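Local structure of nucleoside-diphosphate sugar epimerase (SulA family) (Corynebacterium glutamicum, 3OH8) at residues Ser140-Gly145 with Ile353-Ile358; Ser146-Ala151 with Gly170-Ile175. The protein is probably an NAD(P)-dependent epimerase acting on nucleoside-diphosphate sugars, with a Rossmann-type domain. All blocks are in the same frame, centred on the assembly; numbering follows the deposited sequence.

Contact 1 of 2, residues Ser140-Gly145 with Ile353-Ile358; sequences STLFDG and IVDAQI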
ATOM      1  N   SER A 140     -12.002 -12.382   0.401  1.00 16.82           N
ATOM      2  CA  SER A 140     -13.342 -12.737  -0.046  1.00 18.34           C
ATOM      3  C   SER A 140     -13.929 -13.835   0.841  1.00 20.20           C
ATOM      4  O   SER A 140     -15.129 -14.094   0.801  1.00 22.58           O
ATOM      5  CB  SER A 140     -13.338 -13.207  -1.505  1.00 21.89           C
ATOM      6  OG  SER A 140     -12.816 -14.529  -1.613  1.00 20.82           O
ATOM      7  N   THR A 141     -13.096 -14.492   1.640  1.00 17.95           N
ATOM      8  CA  THR A 141     -13.627 -15.572   2.482  1.00 18.43           C
ATOM      9  C   THR A 141     -14.199 -15.055   3.793  1.00 20.23           C
ATOM     10  O   THR A 141     -14.766 -15.827   4.572  1.00 18.72           O
ATOM     11  CB  THR A 141     -12.575 -16.644   2.803  1.00 20.93           C
ATOM     12  OG1 THR A 141     -11.548 -16.084   3.631  1.00 20.49           O
ATOM     13  CG2 THR A 141     -11.972 -17.216   1.514  1.00 19.40           C
ATOM     14  N   LEU A 142     -14.072 -13.746   4.017  1.00 16.54           N
ATOM     15  CA  LEU A 142     -14.367 -13.157   5.319  1.00 17.89           C
ATOM     16  C   LEU A 142     -15.687 -12.415   5.354  1.00 16.91           C
ATOM     17  O   LEU A 142     -16.142 -12.034   6.425  1.00 21.83           O
ATOM     18  CB  LEU A 142     -13.235 -12.211   5.747  1.00 17.11           C
ATOM     19  CG  LEU A 142     -11.845 -12.849   5.808  1.00 17.18           C
ATOM     20  CD1 LEU A 142     -10.788 -11.784   6.140  1.00 12.95           C
ATOM     21  CD2 LEU A 142     -11.836 -13.985   6.849  1.00 16.52           C
ATOM     22  N   PHE A 143     -16.294 -12.187   4.193  1.00 16.48           N
ATOM     23  CA  PHE A 143     -17.537 -11.429   4.153  1.00 18.69           C
ATOM     24  C   PHE A 143     -18.293 -11.707   2.856  1.00 20.31           C
ATOM     25  O   PHE A 143     -17.791 -12.420   1.976  1.00 21.26           O
ATOM     26  CB  PHE A 143     -17.264  -9.922   4.335  1.00 21.64           C
ATOM     27  CG  PHE A 143     -16.732  -9.240   3.089  1.00 18.05           C
ATOM     28  CD1 PHE A 143     -15.527  -9.628   2.522  1.00 18.61           C
ATOM     29  CD2 PHE A 143     -17.442  -8.210   2.497  1.00 18.55           C
ATOM     30  CE1 PHE A 143     -15.042  -9.000   1.378  1.00 17.29           C
ATOM     31  CE2 PHE A 143     -16.974  -7.582   1.356  1.00 21.30           C
ATOM     32  CZ  PHE A 143     -15.774  -7.981   0.787  1.00 20.62           C
ATOM     33  N   ASP A 144     -19.492 -11.145   2.734  1.00 20.32           N
ATOM     34  CA  ASP A 144     -20.363 -11.471   1.601  1.00 23.33           C
ATOM     35  C   ASP A 144     -19.852 -10.963   0.247  1.00 23.62           C
ATOM     36  O   ASP A 144     -20.331 -11.394  -0.798  1.00 25.99           O
ATOM     37  CB  ASP A 144     -21.814 -11.045   1.867  1.00 27.83           C
ATOM     38  CG  ASP A 144     -21.993  -9.527   1.926  1.00 28.21           C
ATOM     39  OD1 ASP A 144     -21.099  -8.789   1.472  1.00 22.60           O
ATOM     40  OD2 ASP A 144     -23.048  -9.083   2.418  1.00 33.55           O
ATOM     41  N   GLY A 145     -18.863 -10.072   0.266  1.00 24.49           N
ATOM     42  CA  GLY A 145     -18.221  -9.615  -0.960  1.00 21.90           C
ATOM     43  C   GLY A 145     -18.921  -8.471  -1.680  1.00 26.58           C
ATOM     44  O   GLY A 145     -18.468  -8.019  -2.734  1.00 31.62           O
ATOM     45  N   ILE A 353     -11.944  -3.430   7.920  1.00 11.38           N
ATOM     46  CA  ILE A 353     -13.151  -2.853   7.349  1.00 14.10           C
ATOM     47  C   ILE A 353     -14.227  -3.907   7.075  1.00 16.38           C
ATOM     48  O   ILE A 353     -15.396  -3.716   7.436  1.00 19.08           O
ATOM     49  CB  ILE A 353     -12.826  -2.062   6.062  1.00 13.55           C
ATOM     50  CG1 ILE A 353     -12.019  -0.806   6.403  1.00 16.30           C
ATOM     51  CG2 ILE A 353     -14.093  -1.724   5.293  1.00 13.00           C
ATOM     52  CD1 ILE A 353     -11.480  -0.090   5.153  1.00 13.94           C
ATOM     53  N   VAL A 354     -13.832  -5.025   6.473  1.00 16.83           N
ATOM     54  CA  VAL A 354     -14.805  -6.031   6.005  1.00 17.27           C
ATOM     55  C   VAL A 354     -15.020  -7.222   6.943  1.00 22.04           C
ATOM     56  O   VAL A 354     -16.038  -7.904   6.852  1.00 25.44           O
ATOM     57  CB  VAL A 354     -14.447  -6.569   4.583  1.00 18.74           C
ATOM     58  CG1 VAL A 354     -14.173  -5.423   3.622  1.00 19.93           C
ATOM     59  CG2 VAL A 354     -13.242  -7.481   4.640  1.00 14.05           C
ATOM     60  N   ASP A 355     -14.082  -7.456   7.857  1.00 21.20           N
ATOM     61  CA  ASP A 355     -14.093  -8.670   8.672  1.00 18.83           C
ATOM     62  C   ASP A 355     -14.606  -8.392  10.082  1.00 19.80           C
ATOM     63  O   ASP A 355     -13.889  -7.844  10.920  1.00 18.50           O
ATOM     64  CB  ASP A 355     -12.682  -9.277   8.719  1.00 16.90           C
ATOM     65  CG  ASP A 355     -12.625 -10.604   9.465  1.00 19.55           C
ATOM     66  OD1 ASP A 355     -13.680 -11.111   9.903  1.00 21.41           O
ATOM     67  OD2 ASP A 355     -11.508 -11.138   9.609  1.00 22.60           O
ATOM     68  N   ALA A 356     -15.850  -8.773  10.340  1.00 19.76           N
ATOM     69  CA  ALA A 356     -16.459  -8.523  11.640  1.00 22.45           C
ATOM     70  C   ALA A 356     -15.747  -9.249  12.792  1.00 25.52           C
ATOM     71  O   ALA A 356     -16.068  -9.005  13.944  1.00 26.19           O
ATOM     72  CB  ALA A 356     -17.935  -8.883  11.616  1.00 25.63           C
ATOM     73  N   GLN A 357     -14.788 -10.127  12.488  1.00 18.13           N
ATOM     74  CA  GLN A 357     -14.005 -10.790  13.539  1.00 24.38           C
ATOM     75  C   GLN A 357     -13.033  -9.829  14.209  1.00 27.62           C
ATOM     76  O   GLN A 357     -12.529 -10.089  15.308  1.00 29.66           O
ATOM     77  CB  GLN A 357     -13.177 -11.937  12.969  1.00 27.27           C
ATOM     78  CG  GLN A 357     -13.950 -13.159  12.546  1.00 30.93           C
ATOM     79  CD  GLN A 357     -13.049 -14.188  11.881  1.00 35.67           C
ATOM     80  OE1 GLN A 357     -12.484 -13.939  10.814  1.00 30.72           O
ATOM     81  NE2 GLN A 357     -12.908 -15.347  12.511  1.00 38.45           N
ATOM     82  N   ILE A 358     -12.752  -8.727  13.531  1.00 21.26           N
ATOM     83  CA  ILE A 358     -11.741  -7.782  13.994  1.00 17.84           C
ATOM     84  C   ILE A 358     -12.353  -6.708  14.880  1.00 20.51           C
ATOM     85  O   ILE A 358     -13.147  -5.885  14.423  1.00 19.77           O
ATOM     86  CB  ILE A 358     -10.998  -7.138  12.804  1.00 18.90           C
ATOM     87  CG1 ILE A 358     -10.259  -8.234  12.031  1.00 28.87           C
ATOM     88  CG2 ILE A 358     -10.021  -6.062  13.280  1.00 17.63           C
ATOM     89  CD1 ILE A 358      -9.466  -7.732  10.879  1.00 37.86           C
TER
HETATM   90  O   HOH W   1     -15.350 -12.914   8.941  1.00 23.98           O
HETATM   91  O   HOH W   2     -17.579 -10.113   8.076  1.00 26.77           O
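The carbonyl oxygen of Leu142 accepts hydrogen bonds from two waters, which bridge it to 353-358. One water lies 2.8 Å from Leu142 O and donates its other hydrogen to Asp355 OD1. The second donates to Leu142 O and to Val354 O, and accepts from Ala356 N at 3.1 Å. The polar link between the two segments is thus made through water.

Asp355 is the first residue past the end of helix 342-354. Its CG lies opposite the backbone N (chi1 -176°), which places OD1 beside the turn that follows. Gln357 N donates to Asp355 OD1 at 3.0 Å, from well above the carboxylate plane. This is an Asx turn, and it overlaps a type I beta turn from Asp355 to Ile358, closed by Ile358 N to Asp355 O. The other oxygen, OD2, forms a salt bridge with Arg351, one helical turn back. Leu142 CD1 rests against the same Asp355 OD2 at 3.6 Å.

Further along, Phe143 and Val354 form a CH-pi pair. Val354 CB sits over the centre of the Phe143 ring, 3.8 Å from the centroid and 11° off the normal. Val354 CG2 reaches Phe143 CD1 from the same face. On the opposite face, Gly145 N lies near the rim of the ring. Phe143 CB also packs against Val354 O at 3.5 Å.

Contact 2 of 2, residues Ser146-Ala151 with Gly170-Ile175; sequences SPLTVA and GGHEVI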
ATOM      1  N   SER A 146     -20.038  -8.008  -1.128  1.00 27.19           N
ATOM      2  CA  SER A 146     -20.709  -6.829  -1.666  1.00 29.74           C
ATOM      3  C   SER A 146     -19.912  -5.580  -1.333  1.00 25.40           C
ATOM      4  O   SER A 146     -19.354  -5.462  -0.238  1.00 24.06           O
ATOM      5  CB  SER A 146     -22.124  -6.683  -1.102  1.00 28.97           C
ATOM      6  OG  SER A 146     -22.991  -7.649  -1.656  1.00 35.07           O
ATOM      7  N   PRO A 147     -19.882  -4.633  -2.269  1.00 25.62           N
ATOM      8  CA  PRO A 147     -19.136  -3.380  -2.077  1.00 21.95           C
ATOM      9  C   PRO A 147     -19.652  -2.601  -0.874  1.00 21.27           C
ATOM     10  O   PRO A 147     -20.860  -2.531  -0.648  1.00 16.25           O
ATOM     11  CB  PRO A 147     -19.421  -2.603  -3.366  1.00 21.60           C
ATOM     12  CG  PRO A 147     -19.785  -3.674  -4.384  1.00 24.98           C
ATOM     13  CD  PRO A 147     -20.532  -4.706  -3.594  1.00 23.38           C
ATOM     14  N   LEU A 148     -18.734  -2.028  -0.106  1.00 16.31           N
ATOM     15  CA  LEU A 148     -19.098  -1.161   1.000  1.00 16.53           C
ATOM     16  C   LEU A 148     -18.741   0.259   0.632  1.00 19.60           C
ATOM     17  O   LEU A 148     -17.942   0.482  -0.271  1.00 16.71           O
ATOM     18  CB  LEU A 148     -18.328  -1.557   2.263  1.00 19.03           C
ATOM     19  CG  LEU A 148     -18.675  -2.931   2.833  1.00 21.13           C
ATOM     20  CD1 LEU A 148     -17.635  -3.347   3.861  1.00 24.89           C
ATOM     21  CD2 LEU A 148     -20.083  -2.907   3.433  1.00 19.28           C
ATOM     22  N   THR A 149     -19.337   1.212   1.336  1.00 19.77           N
ATOM     23  CA  THR A 149     -18.903   2.596   1.243  1.00 17.37           C
ATOM     24  C   THR A 149     -18.154   2.937   2.523  1.00 15.36           C
ATOM     25  O   THR A 149     -18.676   2.769   3.625  1.00 15.06           O
ATOM     26  CB  THR A 149     -20.086   3.563   1.057  1.00 19.50           C
ATOM     27  OG1 THR A 149     -20.835   3.171  -0.098  1.00 22.65           O
ATOM     28  CG2 THR A 149     -19.585   4.995   0.868  1.00 17.31           C
ATOM     29  N   VAL A 150     -16.938   3.437   2.355  1.00 15.68           N
ATOM     30  CA  VAL A 150     -16.009   3.634   3.452  1.00 15.68           C
ATOM     31  C   VAL A 150     -15.609   5.106   3.509  1.00 19.51           C
ATOM     32  O   VAL A 150     -14.999   5.628   2.570  1.00 17.15           O
ATOM     33  CB  VAL A 150     -14.742   2.760   3.222  1.00 15.53           C
ATOM     34  CG1 VAL A 150     -13.821   2.829   4.409  1.00 12.81           C
ATOM     35  CG2 VAL A 150     -15.126   1.316   2.954  1.00 14.87           C
ATOM     36  N   ALA A 151     -15.985   5.786   4.588  1.00 15.39           N
ATOM     37  CA  ALA A 151     -15.521   7.150   4.802  1.00 17.12           C
ATOM     38  C   ALA A 151     -14.126   7.068   5.395  1.00 17.52           C
ATOM     39  O   ALA A 151     -13.881   6.252   6.285  1.00 17.43           O
ATOM     40  CB  ALA A 151     -16.462   7.904   5.751  1.00 16.62           C
ATOM     41  N   GLY A 170     -10.697  -2.942  -5.183  1.00 20.12           N
ATOM     42  CA  GLY A 170     -11.531  -4.024  -4.694  1.00 16.92           C
ATOM     43  C   GLY A 170     -13.002  -3.802  -4.994  1.00 20.53           C
ATOM     44  O   GLY A 170     -13.838  -4.647  -4.692  1.00 25.70           O
ATOM     45  N   GLY A 171     -13.337  -2.656  -5.568  1.00 18.24           N
ATOM     46  CA  GLY A 171     -14.719  -2.411  -5.954  1.00 17.99           C
ATOM     47  C   GLY A 171     -15.550  -1.721  -4.889  1.00 20.62           C
ATOM     48  O   GLY A 171     -16.761  -1.578  -5.047  1.00 21.17           O
ATOM     49  N   HIS A 172     -14.912  -1.303  -3.795  1.00 16.34           N
ATOM     50  CA  HIS A 172     -15.603  -0.540  -2.764  1.00 17.46           C
ATOM     51  C   HIS A 172     -15.597   0.941  -3.073  1.00 19.01           C
ATOM     52  O   HIS A 172     -14.776   1.411  -3.856  1.00 21.55           O
ATOM     53  CB  HIS A 172     -14.968  -0.782  -1.397  1.00 14.52           C
ATOM     54  CG  HIS A 172     -14.947  -2.220  -1.001  1.00 19.44           C
ATOM     55  ND1 HIS A 172     -16.066  -2.871  -0.528  1.00 19.00           N
ATOM     56  CD2 HIS A 172     -13.952  -3.137  -1.022  1.00 18.76           C
ATOM     57  CE1 HIS A 172     -15.758  -4.130  -0.264  1.00 22.18           C
ATOM     58  NE2 HIS A 172     -14.483  -4.317  -0.554  1.00 21.04           N
ATOM     59  N   GLU A 173     -16.507   1.681  -2.446  1.00 19.70           N
ATOM     60  CA  GLU A 173     -16.558   3.129  -2.640  1.00 22.04           C
ATOM     61  C   GLU A 173     -15.917   3.827  -1.454  1.00 16.97           C
ATOM     62  O   GLU A 173     -16.155   3.448  -0.309  1.00 22.15           O
ATOM     63  CB  GLU A 173     -17.999   3.612  -2.785  1.00 29.92           C
ATOM     64  CG  GLU A 173     -18.738   3.011  -3.969  1.00 48.54           C
ATOM     65  CD  GLU A 173     -18.198   3.502  -5.300  1.00 56.43           C
ATOM     66  OE1 GLU A 173     -17.981   4.728  -5.435  1.00 60.12           O
ATOM     67  OE2 GLU A 173     -17.995   2.664  -6.209  1.00 54.01           O
ATOM     68  N   VAL A 174     -15.105   4.835  -1.735  1.00 13.39           N
ATOM     69  CA  VAL A 174     -14.459   5.615  -0.688  1.00 13.95           C
ATOM     70  C   VAL A 174     -15.017   7.033  -0.675  1.00 21.74           C
ATOM     71  O   VAL A 174     -15.091   7.684  -1.715  1.00 22.12           O
ATOM     72  CB  VAL A 174     -12.926   5.673  -0.886  1.00 16.77           C
ATOM     73  CG1 VAL A 174     -12.276   6.581   0.161  1.00 10.35           C
ATOM     74  CG2 VAL A 174     -12.337   4.284  -0.802  1.00 18.40           C
ATOM     75  N   ILE A 175     -15.445   7.493   0.495  1.00 20.11           N
ATOM     76  CA  ILE A 175     -15.761   8.897   0.675  1.00 21.13           C
ATOM     77  C   ILE A 175     -14.618   9.541   1.441  1.00 23.65           C
ATOM     78  O   ILE A 175     -14.421   9.270   2.622  1.00 19.20           O
ATOM     79  CB  ILE A 175     -17.056   9.113   1.462  1.00 17.97           C
ATOM     80  CG1 ILE A 175     -18.230   8.418   0.765  1.00 19.88           C
ATOM     81  CG2 ILE A 175     -17.322  10.607   1.597  1.00 19.01           C
ATOM     82  CD1 ILE A 175     -19.505   8.390   1.608  1.00 20.41           C
TER
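His172 has CG set beside its own backbone N (chi1 -57°), and chi2 of -78° turns the ring edge to the chain at Leu148. ND1 then meets the backbone N-H of Leu148. Leu148 N donates to His172 ND1 at 2.8 Å, nearly straight at 168° and in the ring plane. ND1 is the acceptor here, and the bond probably holds the ring in this orientation. Ser146 O lies near the same edge, close to CE1. Pro147 CB packs on Gly171 O at 3.3 Å.

Beyond the histidine the segments run parallel. Glu173 N donates to Leu148 O at 2.9 Å. Val150 N donates to Glu173 O, and Ile175 N to Val150 O. This last donor stands well above the carbonyl plane, whereas the other two approach nearly end-on to their carbonyls. Thr149, Val150 and Ala151 pair with Glu173, Val174 and Ile175.

Thr149 CG2 lies opposite its backbone N and presses on Ile175 CD1 at 3.5 Å, tight for two carbons. Thr149 OG1 faces Glu173 CB, while the carboxylate of Glu173 leads away. These side chains share one sheet face with Ala151; Val150 and Val174 lie on the other.

The strands belong to a beta-alpha-beta unit of the Rossmann-type fold, joined by helix 158-169. That helix ends at Gly171 in a Schellman motif and packs on Val174. Strand 204-207 flanks 149-153 on its other edge, and Leu148 and Val150 touch helix 342-354.

The two contacts lie about 13 Å apart, centre to centre, on the same side of the chain's centre. Segment 140-145 follows helix 119-139 and runs directly into 146-151. Next comes 170-175, and 353-358 comes last. Contact 2 is therefore nested inside the loop that contact 1 closes. They meet through packing: Phe143 CZ lies 4.0 Å from His172 CE1, and Val354 CG1 lies 4.0 Å from Leu148 CD1. Helix 342-354 thus packs against the start of the first parallel strand pair of the Rossmann-type domain, while contact 1 joins the loop between helix 119-139 and strand 149-153 to the C-terminal end of that helix.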